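Local coordinates for dipeptidase AC. Metallo peptidase. MEROPS family M19 (Rhodobacter sphaeroides, PDB 3LY0), which probably hydrolyses dipeptides as a zinc-dependent metallodipeptidase, and here holds two zinc ions and a phosphinate mimic of L-Ala-D-Ala, at residues I293-M303 and L338-W347; W31-L42 and W105-F114. All blocks are in the same frame, centred on the assembly; numbering follows the deposited sequence.

Contact 1. Residues I293-M303 and L338-W347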
loop_
_atom_site.group_PDB
_atom_site.type_symbol
_atom_site.label_atom_id
_atom_site.label_comp_id
_atom_site.label_asym_id
_atom_site.label_seq_id
_atom_site.Cartn_x
_atom_site.Cartn_y
_atom_site.Cartn_z
ATOM N N ILE A 293 3.107 16.750 3.308
ATOM C CA ILE A 293 2.309 17.808 2.704
ATOM C C ILE A 293 3.174 19.002 2.326
ATOM O O ILE A 293 3.013 19.594 1.263
ATOM C CB ILE A 293 1.155 18.238 3.628
ATOM C CG1 ILE A 293 0.150 17.089 3.755
ATOM C CG2 ILE A 293 0.457 19.481 3.074
ATOM C CD1 ILE A 293 -0.841 17.240 4.881
ATOM N N ASP A 294 4.103 19.356 3.206
ATOM C CA ASP A 294 4.966 20.500 2.950
ATOM C C ASP A 294 5.824 20.326 1.699
ATOM O O ASP A 294 6.000 21.267 0.925
ATOM C CB ASP A 294 5.871 20.762 4.157
ATOM C CG ASP A 294 6.670 22.033 4.008
ATOM O OD1 ASP A 294 7.785 21.974 3.446
ATOM O OD2 ASP A 294 6.176 23.094 4.442
ATOM N N ARG A 295 6.368 19.129 1.501
ATOM C CA ARG A 295 7.289 18.909 0.395
ATOM C C ARG A 295 6.573 18.454 -0.881
ATOM O O ARG A 295 6.925 18.873 -1.981
ATOM C CB ARG A 295 8.380 17.909 0.792
ATOM C CG ARG A 295 9.138 18.269 2.085
ATOM C CD ARG A 295 9.620 19.721 2.114
ATOM N NE ARG A 295 10.154 20.097 3.426
ATOM C CZ ARG A 295 11.446 20.085 3.749
ATOM N NH1 ARG A 295 12.360 19.728 2.857
ATOM N NH2 ARG A 295 11.828 20.440 4.970
ATOM N N LEU A 296 5.570 17.596 -0.743
ATOM C CA LEU A 296 4.861 17.091 -1.919
ATOM C C LEU A 296 3.778 18.028 -2.436
ATOM O O LEU A 296 3.449 18.013 -3.624
ATOM C CB LEU A 296 4.232 15.736 -1.611
ATOM C CG LEU A 296 5.222 14.617 -1.330
ATOM C CD1 LEU A 296 4.477 13.437 -0.711
ATOM C CD2 LEU A 296 5.947 14.222 -2.622
ATOM N N GLY A 297 3.213 18.823 -1.536
ATOM C CA GLY A 297 2.065 19.648 -1.863
ATOM C C GLY A 297 0.784 18.987 -1.398
ATOM O O GLY A 297 0.719 17.757 -1.272
ATOM N N GLU A 298 -0.240 19.802 -1.170
ATOM C CA GLU A 298 -1.504 19.333 -0.625
ATOM C C GLU A 298 -2.237 18.347 -1.517
ATOM O O GLU A 298 -3.106 17.630 -1.042
ATOM C CB GLU A 298 -2.447 20.513 -0.355
ATOM C CG GLU A 298 -2.043 21.411 0.801
ATOM C CD GLU A 298 -3.060 22.510 1.053
ATOM O OE1 GLU A 298 -3.959 22.697 0.206
ATOM O OE2 GLU A 298 -2.963 23.176 2.104
ATOM N N ASP A 299 -1.903 18.321 -2.805
ATOM C CA ASP A 299 -2.618 17.462 -3.746
ATOM C C ASP A 299 -1.972 16.088 -3.916
ATOM O O ASP A 299 -2.472 15.258 -4.672
ATOM C CB ASP A 299 -2.703 18.134 -5.121
ATOM C CG ASP A 299 -3.546 19.391 -5.099
ATOM O OD1 ASP A 299 -4.757 19.292 -4.802
ATOM O OD2 ASP A 299 -2.996 20.472 -5.383
ATOM N N HIS A 300 -0.876 15.833 -3.212
ATOM C CA HIS A 300 -0.067 14.656 -3.525
ATOM C C HIS A 300 0.190 13.735 -2.342
ATOM O O HIS A 300 1.149 12.962 -2.347
ATOM C CB HIS A 300 1.249 15.087 -4.178
ATOM C CG HIS A 300 1.050 15.942 -5.390
ATOM N ND1 HIS A 300 0.624 15.431 -6.597
ATOM C CD2 HIS A 300 1.186 17.278 -5.574
ATOM C CE1 HIS A 300 0.516 16.412 -7.475
ATOM N NE2 HIS A 300 0.856 17.542 -6.882
ATOM N N VAL A 301 -0.675 13.835 -1.337
ATOM C CA VAL A 301 -0.593 13.017 -0.133
ATOM C C VAL A 301 -1.959 12.414 0.181
ATOM O O VAL A 301 -2.990 13.069 0.030
ATOM C CB VAL A 301 -0.142 13.846 1.080
ATOM C CG1 VAL A 301 0.016 12.932 2.292
ATOM C CG2 VAL A 301 1.150 14.580 0.773
ATOM N N GLY A 302 -1.980 11.156 0.597
ATOM C CA GLY A 302 -3.212 10.547 1.059
ATOM C C GLY A 302 -2.915 9.485 2.091
ATOM O O GLY A 302 -1.839 9.492 2.695
ATOM N N MET A 303 -3.868 8.584 2.305
ATOM C CA MET A 303 -3.673 7.484 3.242
ATOM C C MET A 303 -3.206 6.238 2.512
ATOM O O MET A 303 -3.652 5.951 1.396
ATOM C CB MET A 303 -4.973 7.161 3.981
ATOM C CG MET A 303 -5.656 8.358 4.636
ATOM S SD MET A 303 -4.799 9.086 6.076
ATOM C CE MET A 303 -4.056 10.543 5.343
ATOM N N LEU A 338 -8.641 20.567 2.607
ATOM C CA LEU A 338 -7.441 19.749 2.730
ATOM C C LEU A 338 -7.810 18.355 3.231
ATOM O O LEU A 338 -7.315 17.358 2.706
ATOM C CB LEU A 338 -6.410 20.406 3.648
ATOM C CG LEU A 338 -5.154 19.565 3.906
ATOM C CD1 LEU A 338 -4.450 19.199 2.608
ATOM C CD2 LEU A 338 -4.198 20.305 4.834
ATOM N N MET A 339 -8.695 18.276 4.222
ATOM C CA MET A 339 -9.148 16.977 4.713
ATOM C C MET A 339 -9.732 16.110 3.584
ATOM O O MET A 339 -9.463 14.913 3.504
ATOM C CB MET A 339 -10.180 17.131 5.830
ATOM C CG MET A 339 -9.630 17.710 7.119
ATOM S SD MET A 339 -8.467 16.628 7.995
ATOM C CE MET A 339 -9.457 15.146 8.222
ATOM N N ARG A 340 -10.542 16.697 2.706
ATOM C CA ARG A 340 -11.122 15.925 1.614
ATOM C C ARG A 340 -10.048 15.416 0.648
ATOM O O ARG A 340 -10.115 14.275 0.164
ATOM C CB ARG A 340 -12.186 16.739 0.873
ATOM C CG ARG A 340 -13.424 16.968 1.727
ATOM C CD ARG A 340 -14.572 17.536 0.905
ATOM N NE ARG A 340 -14.309 18.901 0.458
ATOM C CZ ARG A 340 -14.584 19.986 1.176
ATOM N NH1 ARG A 340 -15.121 19.871 2.384
ATOM N NH2 ARG A 340 -14.316 21.188 0.690
ATOM N N LYS A 341 -9.060 16.261 0.380
ATOM C CA LYS A 341 -7.925 15.857 -0.453
ATOM C C LYS A 341 -7.185 14.661 0.154
ATOM O O LYS A 341 -6.925 13.667 -0.536
ATOM C CB LYS A 341 -6.955 17.021 -0.656
ATOM C CG LYS A 341 -7.482 18.120 -1.568
ATOM C CD LYS A 341 -6.468 19.238 -1.649
ATOM C CE LYS A 341 -6.937 20.361 -2.558
ATOM N NZ LYS A 341 -5.845 21.349 -2.775
ATOM N N LEU A 342 -6.841 14.773 1.436
ATOM C CA LEU A 342 -6.062 13.745 2.116
ATOM C C LEU A 342 -6.860 12.456 2.272
ATOM O O LEU A 342 -6.301 11.360 2.254
ATOM C CB LEU A 342 -5.623 14.238 3.495
ATOM C CG LEU A 342 -4.710 15.456 3.485
ATOM C CD1 LEU A 342 -4.475 15.925 4.904
ATOM C CD2 LEU A 342 -3.377 15.137 2.801
ATOM N N CYS A 343 -8.171 12.579 2.418
ATOM C CA CYS A 343 -9.010 11.415 2.663
ATOM C C CYS A 343 -9.352 10.614 1.410
ATOM O O CYS A 343 -9.399 9.383 1.465
ATOM C CB CYS A 343 -10.287 11.800 3.428
ATOM S SG CYS A 343 -9.996 12.186 5.183
ATOM N N HIS A 344 -9.606 11.295 0.293
ATOM C CA HIS A 344 -9.899 10.569 -0.940
ATOM C C HIS A 344 -9.638 11.311 -2.250
ATOM O O HIS A 344 -9.343 10.673 -3.258
ATOM C CB HIS A 344 -11.348 10.062 -0.943
ATOM C CG HIS A 344 -12.373 11.152 -0.850
ATOM N ND1 HIS A 344 -13.027 11.455 0.325
ATOM C CD2 HIS A 344 -12.864 12.005 -1.784
ATOM C CE1 HIS A 344 -13.873 12.448 0.115
ATOM N NE2 HIS A 344 -13.791 12.805 -1.155
ATOM N N GLU A 345 -9.792 12.632 -2.272
ATOM C CA GLU A 345 -9.743 13.324 -3.565
ATOM C C GLU A 345 -8.394 13.168 -4.259
ATOM O O GLU A 345 -8.327 13.029 -5.479
ATOM C CB GLU A 345 -10.109 14.808 -3.435
ATOM C CG GLU A 345 -11.544 15.063 -2.984
ATOM C CD GLU A 345 -11.861 16.541 -2.853
ATOM O OE1 GLU A 345 -10.932 17.366 -2.965
ATOM O OE2 GLU A 345 -13.040 16.880 -2.614
ATOM N N ASN A 346 -7.316 13.189 -3.486
ATOM C CA ASN A 346 -5.990 13.064 -4.080
ATOM C C ASN A 346 -5.788 11.714 -4.776
ATOM O O ASN A 346 -5.241 11.662 -5.876
ATOM C CB ASN A 346 -4.886 13.320 -3.046
ATOM C CG ASN A 346 -4.803 14.781 -2.638
ATOM O OD1 ASN A 346 -5.390 15.647 -3.284
ATOM N ND2 ASN A 346 -4.071 15.064 -1.573
ATOM N N TRP A 347 -6.205 10.622 -4.138
ATOM C CA TRP A 347 -6.123 9.328 -4.813
ATOM C C TRP A 347 -6.927 9.334 -6.100
ATOM O O TRP A 347 -6.463 8.820 -7.115
ATOM C CB TRP A 347 -6.594 8.166 -3.937
ATOM C CG TRP A 347 -5.485 7.614 -3.090
ATOM C CD1 TRP A 347 -5.443 7.554 -1.722
ATOM C CD2 TRP A 347 -4.241 7.068 -3.554
ATOM N NE1 TRP A 347 -4.259 6.996 -1.310
ATOM C CE2 TRP A 347 -3.502 6.686 -2.414
ATOM C CE3 TRP A 347 -3.682 6.861 -4.825
ATOM C CZ2 TRP A 347 -2.232 6.108 -2.502
ATOM C CZ3 TRP A 347 -2.423 6.277 -4.911
ATOM C CH2 TRP A 347 -1.712 5.912 -3.752
HETATM O O HOH W 1 -6.639 22.027 0.327
HETATM O O HOH W 2 -3.634 13.785 -6.617
HETATM O O HOH W 3 -6.671 16.891 -5.244
HETATM O O HOH W 4 -6.398 8.940 0.940
#
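The consecutive residues Asn346 and Trp347 of helix 336-354 bind backbone carbonyls of Glu298, Val301 and Met303, in the turn and strand that follow helix 283-296, a late helix-turn-strand unit of the TIM-barrel fold of peptidase family M19. Strand 301-303 and the segment 338-347 pass at 78°, with axes 6.0 Å apart.

Three hydrogen bonds run from side chains to backbone. Asn346 spends both N-H groups of ND2 here: one reaches Val301 O at 2.8 Å, nearly straight and in the amide plane, the other Glu298 O, also at 2.8 Å but somewhat out of that plane. Glu298 O lies within the type I turn from Gly297 to His300 and Val301 O just past it, so one amide ties the turn and the start of strand 301-303 to the helix. Replacing Asn346 by alanine removes the amide, and both carbonyls would probably lose this shared donor, leaving the turn less firmly held to the helix. Trp347 NE1 gives its in-plane N-H to Met303 O at 3.0 Å.

The charged group lies at the outer end. Lys341 is extended beyond CG, which carries NZ to Asp299 OD1 at 3.1 Å, approaching from above the carboxylate plane; Glu298 OE1 adds a longer ion pair to the same NZ. Water links Asp299 OD1 to Asn346 OD1.

Apolar contacts make up the rest. Leu342 divides its methyls: CD1 meets Ile293 CD1 at 3.9 Å, the side chains crossing at about a right angle, while CD2 lies beside Val301. Beside the charged group, Leu338 CD1 rests against the aliphatic part of Glu298, 3.7 Å from CG. Gly302 permits the close approach, because a side chain there would press on Trp347 NE1; Gly302 CA instead makes a CA-H...O contact with Leu342 O at 3.4 Å.

Contact 2. Residues W31-L42 and W105-F114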
loop_
_atom_site.group_PDB
_atom_site.type_symbol
_atom_site.label_atom_id
_atom_site.label_comp_id
_atom_site.label_asym_id
_atom_site.label_seq_id
_atom_site.Cartn_x
_atom_site.Cartn_y
_atom_site.Cartn_z
ATOM N N TRP A 31 -15.196 -11.948 5.981
ATOM C CA TRP A 31 -15.512 -10.800 5.135
ATOM C C TRP A 31 -16.855 -10.162 5.471
ATOM O O TRP A 31 -16.938 -8.954 5.660
ATOM C CB TRP A 31 -15.479 -11.258 3.672
ATOM C CG TRP A 31 -15.988 -10.304 2.601
ATOM C CD1 TRP A 31 -16.811 -10.632 1.562
ATOM C CD2 TRP A 31 -15.687 -8.910 2.447
ATOM N NE1 TRP A 31 -17.047 -9.529 0.773
ATOM C CE2 TRP A 31 -16.362 -8.462 1.292
ATOM C CE3 TRP A 31 -14.909 -7.999 3.167
ATOM C CZ2 TRP A 31 -16.287 -7.145 0.846
ATOM C CZ3 TRP A 31 -14.837 -6.690 2.719
ATOM C CH2 TRP A 31 -15.527 -6.271 1.575
ATOM N N LEU A 32 -17.909 -10.970 5.536
ATOM C CA LEU A 32 -19.246 -10.403 5.672
ATOM C C LEU A 32 -19.633 -10.039 7.107
ATOM O O LEU A 32 -20.481 -9.181 7.313
ATOM C CB LEU A 32 -20.285 -11.342 5.064
ATOM C CG LEU A 32 -20.075 -11.621 3.573
ATOM C CD1 LEU A 32 -21.136 -12.585 3.091
ATOM C CD2 LEU A 32 -20.115 -10.320 2.777
ATOM N N LYS A 33 -19.013 -10.693 8.081
ATOM C CA LYS A 33 -19.347 -10.454 9.485
ATOM C C LYS A 33 -18.182 -9.915 10.308
ATOM O O LYS A 33 -18.384 -9.206 11.295
ATOM C CB LYS A 33 -19.845 -11.751 10.125
ATOM C CG LYS A 33 -21.142 -12.276 9.532
ATOM C CD LYS A 33 -21.613 -13.525 10.256
ATOM C CE LYS A 33 -22.970 -13.978 9.744
ATOM N NZ LYS A 33 -23.420 -15.226 10.427
ATOM N N GLY A 34 -16.963 -10.256 9.907
ATOM C CA GLY A 34 -15.805 -10.051 10.754
ATOM C C GLY A 34 -15.650 -11.285 11.625
ATOM O O GLY A 34 -16.632 -11.992 11.876
ATOM N N ASP A 35 -14.431 -11.569 12.066
ATOM C CA ASP A 35 -14.197 -12.703 12.955
ATOM C C ASP A 35 -13.604 -12.268 14.291
ATOM O O ASP A 35 -13.093 -13.095 15.042
ATOM C CB ASP A 35 -13.326 -13.779 12.289
ATOM C CG ASP A 35 -11.882 -13.337 12.074
ATOM O OD1 ASP A 35 -11.549 -12.168 12.364
ATOM O OD2 ASP A 35 -11.080 -14.175 11.608
ATOM N N GLY A 36 -13.673 -10.973 14.576
ATOM C CA GLY A 36 -13.171 -10.443 15.831
ATOM C C GLY A 36 -11.683 -10.161 15.838
ATOM O O GLY A 36 -11.126 -9.776 16.872
ATOM N N THR A 37 -11.028 -10.351 14.693
ATOM C CA THR A 37 -9.593 -10.113 14.598
ATOM C C THR A 37 -9.248 -9.102 13.513
ATOM O O THR A 37 -10.087 -8.724 12.695
ATOM C CB THR A 37 -8.805 -11.414 14.307
ATOM O OG1 THR A 37 -8.958 -11.788 12.930
ATOM C CG2 THR A 37 -9.285 -12.554 15.197
ATOM N N GLY A 38 -7.995 -8.669 13.512
ATOM C CA GLY A 38 -7.481 -7.862 12.421
ATOM C C GLY A 38 -8.097 -6.481 12.331
ATOM O O GLY A 38 -8.718 -5.990 13.282
ATOM N N HIS A 39 -7.923 -5.854 11.174
ATOM C CA HIS A 39 -8.241 -4.443 11.007
ATOM C C HIS A 39 -9.473 -4.189 10.162
ATOM O O HIS A 39 -10.165 -3.192 10.364
ATOM C CB HIS A 39 -7.071 -3.709 10.359
ATOM C CG HIS A 39 -5.862 -3.604 11.228
ATOM N ND1 HIS A 39 -4.591 -3.477 10.711
ATOM C CD2 HIS A 39 -5.725 -3.597 12.576
ATOM C CE1 HIS A 39 -3.723 -3.399 11.703
ATOM N NE2 HIS A 39 -4.386 -3.465 12.846
ATOM N N LEU A 40 -9.729 -5.077 9.207
ATOM C CA LEU A 40 -10.767 -4.868 8.199
ATOM C C LEU A 40 -11.782 -6.003 8.133
ATOM O O LEU A 40 -11.466 -7.164 8.421
ATOM C CB LEU A 40 -10.135 -4.715 6.805
ATOM C CG LEU A 40 -9.382 -3.413 6.527
ATOM C CD1 LEU A 40 -8.465 -3.594 5.311
ATOM C CD2 LEU A 40 -10.341 -2.266 6.318
ATOM N N ASP A 41 -12.999 -5.639 7.731
ATOM C CA ASP A 41 -14.038 -6.540 7.246
ATOM C C ASP A 41 -15.154 -5.617 6.771
ATOM O O ASP A 41 -15.090 -4.410 7.002
ATOM C CB ASP A 41 -14.516 -7.535 8.317
ATOM C CG ASP A 41 -14.836 -6.873 9.641
ATOM O OD1 ASP A 41 -15.775 -6.050 9.677
ATOM O OD2 ASP A 41 -14.146 -7.185 10.645
ATOM N N LEU A 42 -16.153 -6.154 6.090
ATOM C CA LEU A 42 -17.145 -5.269 5.482
ATOM C C LEU A 42 -17.911 -4.404 6.510
ATOM O O LEU A 42 -18.013 -3.187 6.335
ATOM C CB LEU A 42 -18.081 -6.045 4.550
ATOM C CG LEU A 42 -19.093 -5.183 3.786
ATOM C CD1 LEU A 42 -18.414 -4.025 3.068
ATOM C CD2 LEU A 42 -19.889 -6.036 2.815
ATOM N N TRP A 105 -14.341 -13.175 -5.395
ATOM C CA TRP A 105 -15.338 -13.763 -4.508
ATOM C C TRP A 105 -15.957 -12.722 -3.566
ATOM O O TRP A 105 -17.165 -12.731 -3.348
ATOM C CB TRP A 105 -14.771 -14.946 -3.715
ATOM C CG TRP A 105 -15.717 -15.339 -2.649
ATOM C CD1 TRP A 105 -16.800 -16.156 -2.780
ATOM C CD2 TRP A 105 -15.726 -14.869 -1.296
ATOM N NE1 TRP A 105 -17.470 -16.243 -1.584
ATOM C CE2 TRP A 105 -16.831 -15.463 -0.657
ATOM C CE3 TRP A 105 -14.896 -14.016 -0.558
ATOM C CZ2 TRP A 105 -17.133 -15.233 0.686
ATOM C CZ3 TRP A 105 -15.195 -13.787 0.782
ATOM C CH2 TRP A 105 -16.306 -14.391 1.387
ATOM N N MET A 106 -15.137 -11.829 -3.006
ATOM C CA MET A 106 -15.643 -10.797 -2.096
ATOM C C MET A 106 -16.761 -9.986 -2.750
ATOM O O MET A 106 -17.766 -9.640 -2.117
ATOM C CB MET A 106 -14.515 -9.848 -1.653
ATOM C CG MET A 106 -13.535 -10.421 -0.642
ATOM S SD MET A 106 -11.993 -9.421 -0.443
ATOM C CE MET A 106 -12.662 -7.805 0.062
ATOM N N GLU A 107 -16.572 -9.668 -4.019
ATOM C CA GLU A 107 -17.561 -8.917 -4.777
ATOM C C GLU A 107 -18.827 -9.745 -5.027
ATOM O O GLU A 107 -19.941 -9.231 -4.908
ATOM C CB GLU A 107 -16.924 -8.459 -6.087
ATOM C CG GLU A 107 -17.799 -7.635 -7.000
ATOM C CD GLU A 107 -17.016 -7.174 -8.214
ATOM O OE1 GLU A 107 -16.255 -8.001 -8.767
ATOM O OE2 GLU A 107 -17.142 -6.003 -8.609
ATOM N N ARG A 108 -18.673 -11.016 -5.369
ATOM C CA ARG A 108 -19.845 -11.871 -5.545
ATOM C C ARG A 108 -20.631 -11.961 -4.250
ATOM O O ARG A 108 -21.848 -11.792 -4.239
ATOM C CB ARG A 108 -19.444 -13.265 -6.024
ATOM C CG ARG A 108 -18.805 -13.241 -7.406
ATOM C CD ARG A 108 -18.757 -14.620 -8.065
ATOM N NE ARG A 108 -18.040 -15.616 -7.275
ATOM C CZ ARG A 108 -16.719 -15.748 -7.261
ATOM N NH1 ARG A 108 -15.970 -14.947 -8.012
ATOM N NH2 ARG A 108 -16.152 -16.684 -6.514
ATOM N N ALA A 109 -19.923 -12.209 -3.153
ATOM C CA ALA A 109 -20.546 -12.472 -1.853
ATOM C C ALA A 109 -21.226 -11.251 -1.239
ATOM O O ALA A 109 -22.176 -11.383 -0.457
ATOM C CB ALA A 109 -19.506 -13.028 -0.878
ATOM N N ALA A 110 -20.737 -10.063 -1.578
ATOM C CA ALA A 110 -21.237 -8.841 -0.961
ATOM C C ALA A 110 -22.470 -8.291 -1.667
ATOM O O ALA A 110 -23.035 -7.283 -1.238
ATOM C CB ALA A 110 -20.139 -7.790 -0.885
ATOM N N ARG A 111 -22.881 -8.954 -2.749
ATOM C CA ARG A 111 -24.149 -8.639 -3.411
ATOM C C ARG A 111 -24.308 -7.150 -3.736
ATOM O O ARG A 111 -25.354 -6.553 -3.458
ATOM C CB ARG A 111 -25.327 -9.100 -2.543
ATOM C CG ARG A 111 -25.946 -10.432 -2.929
ATOM C CD ARG A 111 -24.916 -11.533 -3.065
ATOM N NE ARG A 111 -25.510 -12.856 -2.889
ATOM C CZ ARG A 111 -25.802 -13.693 -3.879
ATOM N NH1 ARG A 111 -25.557 -13.354 -5.138
ATOM N NH2 ARG A 111 -26.341 -14.875 -3.606
ATOM N N GLY A 112 -23.274 -6.555 -4.320
ATOM C CA GLY A 112 -23.344 -5.177 -4.773
ATOM C C GLY A 112 -22.823 -4.119 -3.814
ATOM O O GLY A 112 -22.772 -2.939 -4.163
ATOM N N ARG A 113 -22.448 -4.525 -2.604
ATOM C CA ARG A 113 -21.947 -3.585 -1.599
ATOM C C ARG A 113 -20.441 -3.347 -1.708
ATOM O O ARG A 113 -19.886 -2.483 -1.021
ATOM C CB ARG A 113 -22.289 -4.086 -0.200
ATOM C CG ARG A 113 -23.780 -4.087 0.093
ATOM C CD ARG A 113 -24.040 -4.555 1.504
ATOM N NE ARG A 113 -23.747 -5.973 1.661
ATOM C CZ ARG A 113 -23.423 -6.539 2.819
ATOM N NH1 ARG A 113 -23.341 -5.799 3.916
ATOM N NH2 ARG A 113 -23.173 -7.840 2.879
ATOM N N PHE A 114 -19.797 -4.120 -2.577
ATOM C CA PHE A 114 -18.363 -4.000 -2.823
ATOM C C PHE A 114 -18.164 -4.207 -4.308
ATOM O O PHE A 114 -18.803 -5.075 -4.902
ATOM C CB PHE A 114 -17.604 -5.072 -2.042
ATOM C CG PHE A 114 -16.116 -5.126 -2.342
ATOM C CD1 PHE A 114 -15.270 -4.110 -1.919
ATOM C CD2 PHE A 114 -15.572 -6.199 -3.021
ATOM C CE1 PHE A 114 -13.899 -4.162 -2.170
ATOM C CE2 PHE A 114 -14.197 -6.262 -3.278
ATOM C CZ PHE A 114 -13.368 -5.239 -2.853
HETATM O O HOH W 5 -22.333 -8.104 5.912
#
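An aromatic cluster of Trp31, Trp105 and Phe114 joins the C-terminal part of helix 27-32 to the end of helix 89-109 and the turn leading into strand 114-116, on the periphery of the TIM-barrel fold. Trp31 is its centre. With CG anti to the backbone N (chi1 171°), its indole projects between the other segment and Leu42, whose CB lies over the face opposite Met106.

Met106 supplies a Met-aromatic contact: its chain bends at chi3, bringing CE over the six-membered ring of Trp31, 3.5 Å from the centroid and close to the ring normal, with SD farther above the same face. Trp31 NE1 also donates to Met106 O at 3.0 Å, a bent bond (148° at the hydrogen). The benzo edge of Trp31 points at the face of Phe114 in an edge-to-face pair, centroids 5.3 Å apart and planes at 75°. Trp105 meets the pyrrole side obliquely, its CZ3 3.6 Å from Trp31 CD1; Arg27 adds a cation-pi contact to Trp105.

At the more exposed end, Arg113 lies against Leu32 and Leu42. Its NE bonds back to Ala110 O, which also accepts from Arg113 N on the opposite face of its plane, while water bridges NH2 to Leu32 O. Leu42 CD2 sits over the centre of the guanidinium, 3.6 Å from Arg113 CZ.

From the N terminus, contact 2 comes first: residues 31-42 meet residues 105-114 across a span of 62 residues that contains the rest of helix 42-48, strand 50-57, helix 68-75 and most of helix 89-109. Contact 1 opens much later and closes a shorter loop of 34 residues, including helix 322-332, before helix 336-354 returns to strand 301-303. The contacts therefore lie in series, neither nested nor crossed. Their centres are 27 Å apart and their nearest atoms about 11 Å, without touching. Contact 2 ties together early helices of the fold, whereas contact 1 joins its last strand to the C-terminal helix.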